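Local coordinates for aminotransferase (Helicobacter pylori, PDB 2FNU), which catalyses the PLP-dependent transamination of a UDP-linked 4-keto sugar with glutamate as amino donor, the second step of pseudaminic acid biosynthesis, at residues E43-K48 / H157-E162; P9-E14 / P184-E189; Y96-A101 / Q327-A332. All coordinates share one frame; numbering follows the deposited sequence.

Interaction 1: E43-K48 / H157-E162; sequences EFLGVK and HALGSE. With PMP (4'-deoxy-4'-aminopyridoxal-5'-phosphate), chain E.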
loop_
_atom_site.group_PDB
_atom_site.type_symbol
_atom_site.label_atom_id
_atom_site.label_comp_id
_atom_site.label_asym_id
_atom_site.label_seq_id
_atom_site.Cartn_x
_atom_site.Cartn_y
_atom_site.Cartn_z
ATOM N N GLU B 43 13.895 -18.246 6.241
ATOM C CA GLU B 43 14.262 -19.374 7.108
ATOM C C GLU B 43 13.088 -20.342 7.280
ATOM O O GLU B 43 13.249 -21.564 7.211
ATOM C CB GLU B 43 14.773 -18.877 8.453
ATOM C CG GLU B 43 16.089 -18.164 8.279
ATOM C CD GLU B 43 16.909 -18.078 9.546
ATOM O OE1 GLU B 43 16.792 -18.983 10.403
ATOM O OE2 GLU B 43 17.684 -17.102 9.668
ATOM N N PHE B 44 11.887 -19.789 7.437
ATOM C CA PHE B 44 10.693 -20.612 7.587
ATOM C C PHE B 44 10.394 -21.453 6.349
ATOM O O PHE B 44 10.012 -22.615 6.465
ATOM C CB PHE B 44 9.519 -19.679 7.911
ATOM C CG PHE B 44 8.211 -20.376 8.203
ATOM C CD1 PHE B 44 7.983 -20.986 9.420
ATOM C CD2 PHE B 44 7.175 -20.348 7.270
ATOM C CE1 PHE B 44 6.761 -21.612 9.682
ATOM C CE2 PHE B 44 5.958 -20.975 7.535
ATOM C CZ PHE B 44 5.757 -21.587 8.737
ATOM N N LEU B 45 10.560 -20.855 5.166
ATOM C CA LEU B 45 10.173 -21.490 3.914
ATOM C C LEU B 45 11.318 -22.214 3.203
ATOM O O LEU B 45 11.078 -23.034 2.305
ATOM C CB LEU B 45 9.585 -20.430 2.967
ATOM C CG LEU B 45 8.307 -19.763 3.482
ATOM C CD1 LEU B 45 8.006 -18.577 2.579
ATOM C CD2 LEU B 45 7.151 -20.757 3.515
ATOM N N GLY B 46 12.553 -21.889 3.568
ATOM C CA GLY B 46 13.722 -22.430 2.855
ATOM C C GLY B 46 13.903 -21.838 1.458
ATOM O O GLY B 46 14.265 -22.557 0.510
ATOM N N VAL B 47 13.638 -20.533 1.329
ATOM C CA VAL B 47 13.792 -19.831 0.051
ATOM C C VAL B 47 14.925 -18.819 0.115
ATOM O O VAL B 47 15.381 -18.442 1.196
ATOM C CB VAL B 47 12.471 -19.156 -0.424
ATOM C CG1 VAL B 47 11.401 -20.222 -0.672
ATOM C CG2 VAL B 47 11.969 -18.131 0.570
ATOM N N LYS B 48 15.369 -18.378 -1.062
ATOM C CA LYS B 48 16.486 -17.462 -1.166
ATOM C C LYS B 48 16.124 -16.026 -0.770
ATOM O O LYS B 48 16.916 -15.327 -0.117
ATOM C CB LYS B 48 16.985 -17.503 -2.609
ATOM C CG LYS B 48 18.425 -17.194 -2.779
ATOM C CD LYS B 48 18.800 -17.218 -4.256
ATOM C CE LYS B 48 18.985 -18.604 -4.811
ATOM N NZ LYS B 48 19.370 -18.497 -6.276
ATOM N N HIS B 157 -3.344 -17.821 0.772
ATOM C CA HIS B 157 -3.975 -18.587 1.855
ATOM C C HIS B 157 -3.034 -19.541 2.569
ATOM O O HIS B 157 -3.435 -20.157 3.569
ATOM C CB HIS B 157 -5.102 -19.484 1.303
ATOM C CG HIS B 157 -6.245 -18.735 0.696
ATOM N ND1 HIS B 157 -7.414 -19.361 0.324
ATOM C CD2 HIS B 157 -6.398 -17.426 0.380
ATOM C CE1 HIS B 157 -8.245 -18.468 -0.191
ATOM N NE2 HIS B 157 -7.654 -17.285 -0.170
ATOM N N ALA B 158 -1.822 -19.707 2.040
ATOM C CA ALA B 158 -1.107 -20.966 2.265
ATOM C C ALA B 158 0.202 -20.912 3.042
ATOM O O ALA B 158 0.986 -21.864 2.962
ATOM C CB ALA B 158 -0.867 -21.691 0.925
ATOM N N LEU B 159 0.437 -19.843 3.806
ATOM C CA LEU B 159 1.657 -19.842 4.623
ATOM C C LEU B 159 1.630 -21.011 5.620
ATOM O O LEU B 159 0.719 -21.129 6.459
ATOM C CB LEU B 159 1.845 -18.514 5.343
ATOM C CG LEU B 159 3.192 -18.424 6.081
ATOM C CD1 LEU B 159 4.339 -18.158 5.133
ATOM C CD2 LEU B 159 3.091 -17.343 7.135
ATOM N N GLY B 160 2.640 -21.870 5.512
ATOM C CA GLY B 160 2.723 -23.049 6.366
ATOM C C GLY B 160 2.222 -24.323 5.702
ATOM O O GLY B 160 2.487 -25.431 6.183
ATOM N N SER B 161 1.478 -24.184 4.606
ATOM C CA SER B 161 1.039 -25.358 3.846
ATOM C C SER B 161 2.216 -26.071 3.206
ATOM O O SER B 161 3.252 -25.452 2.946
ATOM C CB SER B 161 0.038 -24.957 2.756
ATOM O OG SER B 161 -1.109 -24.362 3.345
ATOM N N GLU B 162 2.023 -27.373 2.949
ATOM C CA GLU B 162 3.074 -28.236 2.382
ATOM C C GLU B 162 2.622 -28.987 1.130
ATOM O O GLU B 162 1.424 -29.209 0.892
ATOM C CB GLU B 162 3.543 -29.249 3.430
ATOM C CG GLU B 162 4.220 -28.560 4.611
ATOM C CD GLU B 162 4.697 -29.519 5.703
ATOM O OE1 GLU B 162 4.624 -30.765 5.538
ATOM O OE2 GLU B 162 5.134 -29.008 6.757
HETATM N N1 PMP E . -5.240 -13.560 -3.418
HETATM C C2 PMP E . -6.084 -14.328 -2.657
HETATM C C2A PMP E . -6.245 -15.789 -3.007
HETATM C C3 PMP E . -6.760 -13.740 -1.579
HETATM O O3 PMP E . -7.580 -14.492 -0.787
HETATM C C4 PMP E . -6.594 -12.365 -1.289
HETATM C C4A PMP E . -7.377 -11.685 -0.187
HETATM N N4A PMP E . -8.697 -12.250 -0.014
HETATM C C5 PMP E . -5.678 -11.625 -2.044
HETATM C C6 PMP E . -4.973 -12.263 -3.063
HETATM C C5A PMP E . -5.414 -10.156 -1.767
HETATM O O4P PMP E . -4.609 -10.095 -0.604
HETATM P P PMP E . -4.568 -8.739 0.272
HETATM O O1P PMP E . -5.875 -8.691 1.026
HETATM O O2P PMP E . -3.424 -8.933 1.222
HETATM O O3P PMP E . -4.351 -7.563 -0.642
#

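Interaction 2: P9-E14 / P184-E189; sequences PCLDKE and PITTAE. With UD1 (uridine-diphosphate-N-acetylglucosamine), chain F.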
loop_
_atom_site.group_PDB
_atom_site.type_symbol
_atom_site.label_atom_id
_atom_site.label_comp_id
_atom_site.label_asym_id
_atom_site.label_seq_id
_atom_site.Cartn_x
_atom_site.Cartn_y
_atom_site.Cartn_z
ATOM N N PRO B 9 -8.263 -12.166 13.468
ATOM C CA PRO B 9 -6.869 -12.148 13.872
ATOM C C PRO B 9 -6.716 -12.745 15.267
ATOM O O PRO B 9 -7.638 -12.657 16.083
ATOM C CB PRO B 9 -6.533 -10.646 13.897
ATOM C CG PRO B 9 -7.851 -9.963 14.186
ATOM C CD PRO B 9 -8.871 -10.815 13.460
ATOM N N CYS B 10 -5.547 -13.312 15.531
ATOM C CA CYS B 10 -5.292 -13.963 16.808
ATOM C C CYS B 10 -3.983 -13.442 17.379
ATOM O O CYS B 10 -2.946 -14.103 17.281
ATOM C CB CYS B 10 -5.240 -15.482 16.616
ATOM S SG CYS B 10 -6.791 -16.163 15.946
ATOM N N LEU B 11 -4.040 -12.248 17.978
ATOM C CA LEU B 11 -2.855 -11.646 18.606
ATOM C C LEU B 11 -2.769 -12.027 20.068
ATOM O O LEU B 11 -3.797 -12.169 20.721
ATOM C CB LEU B 11 -2.914 -10.113 18.491
ATOM C CG LEU B 11 -2.293 -9.487 17.236
ATOM C CD1 LEU B 11 -2.781 -10.148 15.974
ATOM C CD2 LEU B 11 -2.547 -7.987 17.194
ATOM N N ASP B 12 -1.546 -12.166 20.574
ATOM C CA ASP B 12 -1.329 -12.446 22.000
ATOM C C ASP B 12 -0.442 -11.365 22.620
ATOM O O ASP B 12 -0.096 -10.382 21.969
ATOM C CB ASP B 12 -0.742 -13.854 22.214
ATOM C CG ASP B 12 0.645 -14.034 21.596
ATOM O OD1 ASP B 12 1.101 -15.198 21.505
ATOM O OD2 ASP B 12 1.292 -13.042 21.195
ATOM N N LYS B 13 -0.065 -11.545 23.884
ATOM C CA LYS B 13 0.703 -10.494 24.575
ATOM C C LYS B 13 2.076 -10.218 23.970
ATOM O O LYS B 13 2.564 -9.082 24.026
ATOM C CB LYS B 13 0.792 -10.770 26.091
ATOM C CG LYS B 13 1.479 -12.072 26.490
ATOM C CD LYS B 13 2.968 -11.876 26.791
ATOM C CE LYS B 13 3.625 -13.165 27.281
ATOM N NZ LYS B 13 3.062 -13.616 28.587
ATOM N N GLU B 14 2.721 -11.243 23.417
ATOM C CA GLU B 14 4.032 -11.063 22.801
ATOM C C GLU B 14 3.893 -10.187 21.555
ATOM O O GLU B 14 4.751 -9.332 21.291
ATOM C CB GLU B 14 4.670 -12.411 22.440
ATOM C CG GLU B 14 5.226 -13.200 23.627
ATOM C CD GLU B 14 6.027 -14.426 23.186
ATOM O OE1 GLU B 14 6.409 -14.502 21.989
ATOM O OE2 GLU B 14 6.280 -15.314 24.038
ATOM N N PRO B 184 -3.492 -16.670 7.745
ATOM C CA PRO B 184 -2.815 -17.566 8.697
ATOM C C PRO B 184 -1.951 -16.878 9.754
ATOM O O PRO B 184 -1.950 -17.298 10.915
ATOM C CB PRO B 184 -2.012 -18.491 7.779
ATOM C CG PRO B 184 -2.948 -18.646 6.587
ATOM C CD PRO B 184 -3.423 -17.209 6.366
ATOM N N ILE B 185 -1.209 -15.851 9.350
ATOM C CA ILE B 185 -0.629 -14.903 10.318
ATOM C C ILE B 185 -0.958 -13.530 9.781
ATOM O O ILE B 185 -1.268 -13.388 8.590
ATOM C CB ILE B 185 0.905 -15.025 10.516
ATOM C CG1 ILE B 185 1.658 -14.692 9.220
ATOM C CG2 ILE B 185 1.272 -16.390 11.129
ATOM C CD1 ILE B 185 3.192 -14.518 9.414
ATOM N N THR B 186 -0.850 -12.511 10.628
ATOM C CA THR B 186 -1.252 -11.173 10.201
ATOM C C THR B 186 -0.277 -10.060 10.557
ATOM O O THR B 186 0.452 -10.142 11.548
ATOM C CB THR B 186 -2.643 -10.799 10.755
ATOM O OG1 THR B 186 -3.094 -9.601 10.113
ATOM C CG2 THR B 186 -2.594 -10.549 12.280
ATOM N N THR B 187 -0.291 -9.030 9.719
ATOM C CA THR B 187 0.348 -7.744 9.995
ATOM C C THR B 187 -0.710 -6.625 9.852
ATOM O O THR B 187 -0.352 -5.471 9.571
ATOM C CB THR B 187 1.531 -7.503 9.021
ATOM O OG1 THR B 187 1.060 -7.480 7.661
ATOM C CG2 THR B 187 2.554 -8.618 9.163
ATOM N N ALA B 188 -1.992 -6.992 10.047
ATOM C CA ALA B 188 -3.194 -6.157 9.823
ATOM C C ALA B 188 -3.535 -6.020 8.339
ATOM O O ALA B 188 -4.619 -6.414 7.909
ATOM C CB ALA B 188 -3.090 -4.775 10.511
ATOM N N GLU B 189 -2.628 -5.416 7.579
ATOM C CA GLU B 189 -2.592 -5.561 6.114
ATOM C C GLU B 189 -1.146 -5.887 5.813
ATOM O O GLU B 189 -0.229 -5.369 6.451
ATOM C CB GLU B 189 -2.967 -4.267 5.382
ATOM C CG GLU B 189 -4.418 -3.789 5.601
ATOM C CD GLU B 189 -5.427 -4.429 4.653
ATOM O OE1 GLU B 189 -5.061 -5.335 3.843
ATOM O OE2 GLU B 189 -6.616 -4.051 4.759
HETATM C "C1'" UD1 F . -11.655 -10.591 0.826
HETATM C "C2'" UD1 F . -11.613 -12.104 0.550
HETATM C "C3'" UD1 F . -10.489 -12.806 1.305
HETATM C "C4'" UD1 F . -9.167 -12.044 1.144
HETATM C "C5'" UD1 F . -9.272 -10.527 1.390
HETATM C "C6'" UD1 F . -9.309 -10.181 2.881
HETATM C "C7'" UD1 F . -13.871 -12.924 -0.013
HETATM C "C8'" UD1 F . -15.213 -13.380 0.496
HETATM N "N2'" UD1 F . -12.907 -12.699 0.886
HETATM O "O1'" UD1 F . -12.167 -10.337 2.136
HETATM O "O3'" UD1 F . -10.316 -14.149 0.797
HETATM O "O5'" UD1 F . -10.375 -9.947 0.672
HETATM O "O7'" UD1 F . -13.686 -12.779 -1.197
HETATM N N1 UD1 F . -12.482 -9.524 9.980
HETATM C C2 UD1 F . -11.889 -9.452 11.257
HETATM N N3 UD1 F . -10.905 -8.568 11.488
HETATM C C4 UD1 F . -10.469 -7.733 10.534
HETATM C C5 UD1 F . -11.014 -7.754 9.250
HETATM C C6 UD1 F . -12.035 -8.651 8.962
HETATM O O2 UD1 F . -12.285 -10.219 12.170
HETATM O O4 UD1 F . -9.555 -6.930 10.800
HETATM C C1B UD1 F . -13.572 -10.497 9.760
HETATM C C2B UD1 F . -14.880 -9.812 10.133
HETATM O "O2'" UD1 F . -15.699 -10.731 10.862
HETATM C C3B UD1 F . -15.516 -9.470 8.804
HETATM C C4B UD1 F . -14.989 -10.559 7.893
HETATM O O4B UD1 F . -13.683 -10.883 8.383
HETATM O O3B UD1 F . -16.948 -9.473 8.842
HETATM C C5B UD1 F . -14.901 -10.059 6.466
HETATM O O5B UD1 F . -14.399 -11.119 5.665
HETATM P PA UD1 F . -14.621 -11.061 4.067
HETATM O O1A UD1 F . -13.836 -12.204 3.441
HETATM O O2A UD1 F . -16.113 -10.942 3.804
HETATM O O3A UD1 F . -13.887 -9.640 3.813
HETATM P PB UD1 F . -13.271 -9.181 2.390
HETATM O O1B UD1 F . -14.340 -9.277 1.311
HETATM O O2B UD1 F . -12.524 -7.877 2.629
#

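Interaction 3: Y96-A101 / Q327-A332; sequences YTPVFA and QLFNTA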
loop_
_atom_site.group_PDB
_atom_site.type_symbol
_atom_site.label_atom_id
_atom_site.label_comp_id
_atom_site.label_asym_id
_atom_site.label_seq_id
_atom_site.Cartn_x
_atom_site.Cartn_y
_atom_site.Cartn_z
ATOM N N TYR B 96 -2.107 -7.999 -18.949
ATOM C CA TYR B 96 -2.410 -9.384 -19.325
ATOM C C TYR B 96 -3.891 -9.704 -19.411
ATOM O O TYR B 96 -4.709 -9.165 -18.658
ATOM C CB TYR B 96 -1.733 -10.359 -18.335
ATOM C CG TYR B 96 -0.225 -10.328 -18.464
ATOM C CD1 TYR B 96 0.563 -9.603 -17.570
ATOM C CD2 TYR B 96 0.424 -10.990 -19.529
ATOM C CE1 TYR B 96 1.955 -9.550 -17.715
ATOM C CE2 TYR B 96 1.817 -10.945 -19.667
ATOM C CZ TYR B 96 2.577 -10.226 -18.772
ATOM O OH TYR B 96 3.944 -10.174 -18.934
ATOM N N THR B 97 -4.228 -10.600 -20.336
ATOM C CA THR B 97 -5.573 -11.174 -20.437
ATOM C C THR B 97 -5.593 -12.493 -19.675
ATOM O O THR B 97 -4.812 -13.388 -19.996
ATOM C CB THR B 97 -5.914 -11.438 -21.912
ATOM O OG1 THR B 97 -6.051 -10.186 -22.591
ATOM C CG2 THR B 97 -7.216 -12.233 -22.054
ATOM N N PRO B 98 -6.448 -12.610 -18.638
ATOM C CA PRO B 98 -6.601 -13.889 -17.931
ATOM C C PRO B 98 -7.326 -14.890 -18.807
ATOM O O PRO B 98 -8.308 -14.541 -19.459
ATOM C CB PRO B 98 -7.459 -13.541 -16.712
ATOM C CG PRO B 98 -8.208 -12.304 -17.113
ATOM C CD PRO B 98 -7.302 -11.546 -18.073
ATOM N N VAL B 99 -6.852 -16.135 -18.783
ATOM C CA VAL B 99 -7.525 -17.228 -19.459
ATOM C C VAL B 99 -7.931 -18.219 -18.384
ATOM O O VAL B 99 -7.076 -18.818 -17.749
ATOM C CB VAL B 99 -6.595 -17.863 -20.510
ATOM C CG1 VAL B 99 -7.279 -19.030 -21.209
ATOM C CG2 VAL B 99 -6.180 -16.802 -21.528
ATOM N N PHE B 100 -9.230 -18.351 -18.136
ATOM C CA PHE B 100 -9.696 -19.117 -16.974
ATOM C C PHE B 100 -9.796 -20.620 -17.242
ATOM O O PHE B 100 -10.456 -21.041 -18.189
ATOM C CB PHE B 100 -11.045 -18.567 -16.474
ATOM C CG PHE B 100 -10.941 -17.166 -15.934
ATOM C CD1 PHE B 100 -11.461 -16.086 -16.633
ATOM C CD2 PHE B 100 -10.264 -16.931 -14.741
ATOM C CE1 PHE B 100 -11.326 -14.772 -16.120
ATOM C CE2 PHE B 100 -10.138 -15.625 -14.217
ATOM C CZ PHE B 100 -10.676 -14.554 -14.911
ATOM N N ALA B 101 -9.118 -21.407 -16.398
ATOM C CA ALA B 101 -9.122 -22.863 -16.490
ATOM C C ALA B 101 -10.213 -23.463 -15.625
ATOM O O ALA B 101 -10.688 -22.831 -14.678
ATOM C CB ALA B 101 -7.770 -23.417 -16.032
ATOM N N GLN B 327 -17.719 -7.396 -19.516
ATOM C CA GLN B 327 -17.588 -6.361 -20.544
ATOM C C GLN B 327 -16.303 -6.526 -21.376
ATOM O O GLN B 327 -16.302 -6.305 -22.593
ATOM C CB GLN B 327 -17.696 -4.962 -19.928
ATOM C CG GLN B 327 -17.960 -3.825 -20.945
ATOM C CD GLN B 327 -19.173 -4.067 -21.888
ATOM O OE1 GLN B 327 -20.309 -4.282 -21.442
ATOM N NE2 GLN B 327 -18.922 -4.008 -23.199
ATOM N N LEU B 328 -15.211 -6.940 -20.743
ATOM C CA LEU B 328 -13.956 -7.083 -21.467
ATOM C C LEU B 328 -13.854 -8.352 -22.306
ATOM O O LEU B 328 -13.211 -8.351 -23.367
ATOM C CB LEU B 328 -12.764 -7.021 -20.501
ATOM C CG LEU B 328 -12.443 -5.700 -19.808
ATOM C CD1 LEU B 328 -11.329 -5.908 -18.799
ATOM C CD2 LEU B 328 -12.064 -4.625 -20.810
ATOM N N PHE B 329 -14.470 -9.435 -21.835
ATOM C CA PHE B 329 -14.236 -10.757 -22.420
ATOM C C PHE B 329 -15.548 -11.489 -22.686
ATOM O O PHE B 329 -16.581 -11.131 -22.127
ATOM C CB PHE B 329 -13.334 -11.582 -21.476
ATOM C CG PHE B 329 -12.093 -10.845 -21.011
ATOM C CD1 PHE B 329 -11.968 -10.415 -19.692
ATOM C CD2 PHE B 329 -11.056 -10.569 -21.895
ATOM C CE1 PHE B 329 -10.820 -9.728 -19.257
ATOM C CE2 PHE B 329 -9.915 -9.886 -21.475
ATOM C CZ PHE B 329 -9.793 -9.460 -20.159
ATOM N N ASN B 330 -15.515 -12.509 -23.539
ATOM C CA ASN B 330 -16.693 -13.353 -23.748
ATOM C C ASN B 330 -16.389 -14.722 -23.176
ATOM O O ASN B 330 -15.959 -15.632 -23.897
ATOM C CB ASN B 330 -17.061 -13.453 -25.239
ATOM N N THR B 331 -16.582 -14.859 -21.867
ATOM C CA THR B 331 -16.198 -16.086 -21.182
ATOM C C THR B 331 -17.396 -16.989 -21.015
ATOM O O THR B 331 -18.343 -16.644 -20.302
ATOM C CB THR B 331 -15.621 -15.804 -19.784
ATOM O OG1 THR B 331 -14.777 -14.648 -19.843
ATOM C CG2 THR B 331 -14.814 -17.005 -19.293
ATOM N N ALA B 332 -17.351 -18.142 -21.667
ATOM C CA ALA B 332 -18.359 -19.160 -21.425
ATOM C C ALA B 332 -18.211 -19.612 -19.960
ATOM O O ALA B 332 -17.090 -19.851 -19.502
ATOM C CB ALA B 332 -18.161 -20.328 -22.366
#

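Interaction 1: E43-K48 / H157-E162
With CG of F44 anti to the backbone N (chi1 -176°) and CG of L159 set the same way (chi1 -174°), the last turn of helix 32-45 and the loop after strand 150-154 meet through the F44, L45 and L159 side chains and the G160 backbone. The F44 ring slants against the isobutyl end of L159, its CE2 4.0 Å from L159 CG. The edge of the same ring, near its plane, faces the backbone of G160, whose N lies 4.0 Å from F44 CE2. The end of L45 reaches L159 too, its CD2 methyl 4.2 Å from L159 CD1, the two side chains crossing at about a right angle. L243 of helix 233-244 packs on both F44 and L159, and F177 on both leucines, while K167 makes a cation-pi contact with F44. A type II turn from A158 to S161, closed by S161 N to A158 O at 2.9 Å, puts G160 at its positive-phi position beside the ring. Earlier in the same loop, H157 is hydrogen-bonded through NE2 to PMP O3 at 2.9 Å, with O3 at the imidazole edge. The helix end thus packs on a loop that reaches the cofactor pocket of a fold-type I, PLP-dependent aminotransferase.

Interaction 2: P9-E14 / P184-E189
T186, which opens an ST turn, meets L11 methyl to methyl in the loop that follows the cofactor-attachment lysine K183 of this PLP-dependent aminotransferase. The contact between the two segments is apolar and small. CG2 of T186 takes up the crowded position between its backbone N and carbonyl carbon, which leaves the methyl turned to the N-terminal segment. There it lies 3.7 Å from CD1 of L11, the two side chains crossing at about a right angle, and 4.3 Å from CB of P9. L11 also packs on L238 and Q242 of helix 233-244, and on L23 of the second subunit, so the contact borders the dimer interface directly.

Hydrogen bonds set the shape of the loop. The other branch of T186 points back into its own segment: OG1, anti to the backbone N (chi1 -169°), accepts from A188 N at 2.8 Å, with an angle of 146° at the hydrogen, and is also bonded to F179 O. One threonine therefore holds the turn with its hydroxyl while its methyl packs outward. T187 OG1 donates to E189 O at 2.8 Å, from above the carbonyl plane (58° out of it). Q242 ties the segments together indirectly, its side-chain amide being bonded to both C10 O and T186 N.

Two acidic residues carry the charged contacts. D12 is the N-cap of helix 13-23, and its OD1 forms a salt bridge with K245; E189 OE2 forms a salt bridge with R230 and a hydrogen bond with T29, both of the second subunit.

Ligand contact falls to P9, whose CD lies 3.6 Å from N3 of the uracil in the bound nucleotide sugar UD1.

Interaction 3: Y96-A101 / Q327-A332
The phenyl ring of F329 lies against T97 and P98 at the start of strand 97-100, and F329 buries more surface here than any other residue. CG of F329 is anti to the carbonyl carbon and beside the backbone N (chi1 -49°), which carries the ring from the end of helix 323-328 toward the strand. T97 and F329 run past each other in opposite directions. The CG2 methyl of T97 leads, 3.6 Å from CE2 of F329, while its OG1 is somewhat farther off at 4.0 Å from the same carbon. Placing CG2 anti to the backbone N directs the methyl branch at the ring.

P98 meets the far end of the ring and crosses F329 at about a right angle: its CD lies 3.9 Å from F329 CZ and 4.1 Å from F329 CE1. Both strand residues approach the phenyl obliquely. One face of the ring is covered from its own segment by L328 CB, 3.5 Å above the plane and offset toward the rim. L92 of helix 86-93 touches P98, L328 and F329, bringing a third element to the cluster.

Farther along the strand, F100 and T331 form a looser second pair. Both direct their CB toward the other segment, and the T331 CG2 methyl lies 4.4 Å from F100 CD1, oblique to the ring. F100 also packs on T79 of the neighbouring strand and on I319.

Backbone bonds from T97, V99 and A101 tie this segment to strand 76-79 and the residues just before it. The contact is thus apolar packing of the loop after helix 323-328 against an outermost strand of the large mixed sheet in the fold-type I aminotransferase domain.

Overall arrangement
Interactions 1 and 2 adjoin near the cofactor, their centres 17 Å apart: L159 CD2 packs on I185 CD1 at 3.6 Å, and H157 O lies 3.4 Å from P184 CG. Interaction 1 is nested within the chain loop closed by interaction 2. The L159 and T186 side chains lie about 7 and 6 Å from that of K183. PMP and UD1 are joined as the external aldimine (PMP N4A to UD1 C4' 1.3 Å), and interactions 1 and 2 reach its cofactor and nucleotide parts respectively. Interaction 3 lies across the chain's centre, 31 Å from interaction 1 and 36 Å from interaction 2 between centres. Its F100 side chain is about 12 Å from PMP.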